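Local atomic coordinates of 3-methyladenine dna-glycosylase (PDB entry 2JHN), a protein that belongs to the HhH-GPD superfamily of base excision DNA repair proteins and also carries a TATA-box binding protein-like domain. Residues A[111-116]-A[273-278]. The protein carries 1 engineered substitution. Sequence-based numbering, arbitrary orientation.
Sequences AGLMSM and FARDIL
A111 brings its CA to 4.7 Å from the CA of D276, where the irregular loop 111-116 meets the first turn of a helix and then runs away from it. Two adjacent helix residues supply the hydrogen-bonding side chains, and they illustrate how charged side chains can hold a loop through its backbone. D276 takes the near end: its OD1 accepts the backbone N-H of A111 at 3.0 Å, a fairly straight bond (160°) that uses the anti lone pair of the carboxylate. Its other oxygen, OD2, forms a salt bridge with NH2 of R110, so the carboxylate meets the side chain of one residue and the backbone of the next. R275 reaches one residue further. Its CG stands anti to the backbone N (chi1 -154°), and a bend at chi3 turns the guanidinium end-on to the carbonyl of G112. NH1 donates to G112 O at 2.9 Å and NH2 to the same oxygen at 3.0 Å, and the oxygen lies almost exactly in the guanidinium plane. The two bonds differ in approach, NH1 coming nearly in line with the C=O and NH2 from well off that line. This double grip should restrain the guanidinium from rotating, and NH1 has a further acceptor in S228 O. The methyl of A111 lies over one face of the guanidinium, its CB 3.6 Å from NH2, while L113 brings CD2 obliquely to within 3.9 Å of NH1. A111, G112, L113 and D276 are buried and R275 is partly exposed, so most of this polar network lies inside the protein. The contact thus ties the linker between helices 96-104 and 118-127 to the N-terminal turn of helix 274-287; L88 of helix 86-93 touches D276, and E78 of helix 69-80 touches L113.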
loop_
_atom_site.group_PDB
_atom_site.type_symbol
_atom_site.label_atom_id
_atom_site.label_comp_id
_atom_site.label_asym_id
_atom_site.label_seq_id
_atom_site.Cartn_x
_atom_site.Cartn_y
_atom_site.Cartn_z
ATOM N N ALA A 111 10.035 2.241 -0.278
ATOM C CA ALA A 111 8.615 1.938 -0.140
ATOM C C ALA A 111 7.980 1.749 -1.509
ATOM O O ALA A 111 8.300 2.476 -2.466
ATOM C CB ALA A 111 7.913 3.052 0.595
ATOM N N GLY A 112 7.098 0.755 -1.601
ATOM C CA GLY A 112 6.195 0.647 -2.763
ATOM C C GLY A 112 4.920 1.457 -2.546
ATOM O O GLY A 112 4.966 2.588 -2.007
ATOM N N LEU A 113 3.794 0.874 -2.960
ATOM C CA LEU A 113 2.469 1.436 -2.703
ATOM C C LEU A 113 1.621 0.331 -2.085
ATOM O O LEU A 113 2.000 -0.855 -2.139
ATOM C CB LEU A 113 1.820 1.927 -4.015
ATOM C CG LEU A 113 2.534 3.091 -4.724
ATOM C CD1 LEU A 113 1.914 3.246 -6.126
ATOM C CD2 LEU A 113 2.363 4.374 -3.898
ATOM N N MET A 114 0.497 0.709 -1.481
ATOM C CA MET A 114 -0.389 -0.311 -0.916
ATOM C C MET A 114 -1.674 -0.579 -1.762
ATOM O O MET A 114 -2.628 -1.234 -1.276
ATOM C CB MET A 114 -0.665 0.001 0.561
ATOM C CG MET A 114 0.609 -0.076 1.416
ATOM S SD MET A 114 0.385 0.380 3.129
ATOM C CE MET A 114 -0.668 -0.966 3.678
ATOM N N SER A 115 -1.657 -0.099 -3.012
ATOM C CA SER A 115 -2.731 -0.292 -3.986
ATOM C C SER A 115 -2.195 -0.201 -5.427
ATOM O O SER A 115 -1.179 0.450 -5.684
ATOM C CB SER A 115 -3.833 0.757 -3.785
ATOM O OG SER A 115 -3.338 2.092 -3.939
ATOM N N MET A 116 -2.903 -0.831 -6.363
ATOM C CA MET A 116 -2.536 -0.767 -7.780
ATOM C C MET A 116 -3.443 0.169 -8.603
ATOM O O MET A 116 -3.412 0.157 -9.843
ATOM C CB MET A 116 -2.483 -2.170 -8.390
ATOM C CG MET A 116 -1.580 -3.145 -7.617
ATOM S SD MET A 116 -0.565 -4.191 -8.696
ATOM C CE MET A 116 0.311 -2.900 -9.575
ATOM N N PHE A 273 12.822 11.646 2.432
ATOM C CA PHE A 273 12.643 10.188 2.565
ATOM C C PHE A 273 11.548 9.786 3.550
ATOM O O PHE A 273 11.426 8.601 3.890
ATOM C CB PHE A 273 13.979 9.523 2.934
ATOM C CG PHE A 273 14.975 9.546 1.822
ATOM C CD1 PHE A 273 14.749 8.831 0.634
ATOM C CD2 PHE A 273 16.147 10.300 1.945
ATOM C CE1 PHE A 273 15.670 8.874 -0.409
ATOM C CE2 PHE A 273 17.068 10.337 0.893
ATOM C CZ PHE A 273 16.849 9.639 -0.262
ATOM N N ALA A 274 10.722 10.745 3.979
ATOM C CA ALA A 274 9.673 10.458 4.979
ATOM C C ALA A 274 8.723 9.320 4.539
ATOM O O ALA A 274 8.349 8.475 5.367
ATOM C CB ALA A 274 8.856 11.708 5.316
ATOM N N ARG A 275 8.342 9.316 3.246
ATOM C CA ARG A 275 7.444 8.246 2.708
ATOM C C ARG A 275 8.063 6.831 2.761
ATOM O O ARG A 275 7.373 5.865 3.027
ATOM C CB ARG A 275 6.975 8.579 1.275
ATOM C CG ARG A 275 5.621 7.916 0.906
ATOM C CD ARG A 275 5.342 8.044 -0.593
ATOM N NE ARG A 275 6.174 7.109 -1.341
ATOM C CZ ARG A 275 5.874 5.827 -1.515
ATOM N NH1 ARG A 275 4.746 5.335 -1.018
ATOM N NH2 ARG A 275 6.716 5.032 -2.172
ATOM N N ASP A 276 9.371 6.715 2.505
ATOM C CA ASP A 276 10.060 5.430 2.624
ATOM C C ASP A 276 10.170 5.034 4.088
ATOM O O ASP A 276 9.869 3.899 4.490
ATOM C CB ASP A 276 11.474 5.570 2.027
ATOM C CG ASP A 276 11.445 5.924 0.573
ATOM O OD1 ASP A 276 11.178 5.025 -0.249
ATOM O OD2 ASP A 276 11.705 7.111 0.238
ATOM N N ILE A 277 10.581 5.987 4.915
ATOM C CA ILE A 277 10.689 5.712 6.359
ATOM C C ILE A 277 9.340 5.311 6.977
ATOM O O ILE A 277 9.271 4.495 7.889
ATOM C CB ILE A 277 11.343 6.928 7.096
ATOM C CG1 ILE A 277 12.785 7.092 6.588
ATOM C CG2 ILE A 277 11.244 6.783 8.641
ATOM C CD1 ILE A 277 13.400 8.485 6.898
ATOM N N LEU A 278 8.252 5.885 6.477
ATOM C CA LEU A 278 6.938 5.512 6.934
ATOM C C LEU A 278 6.686 3.990 6.851
ATOM O O LEU A 278 6.120 3.401 7.780
ATOM C CB LEU A 278 5.896 6.243 6.074
ATOM C CG LEU A 278 4.425 5.882 6.295
ATOM C CD1 LEU A 278 3.953 6.250 7.690
ATOM C CD2 LEU A 278 3.578 6.533 5.227
#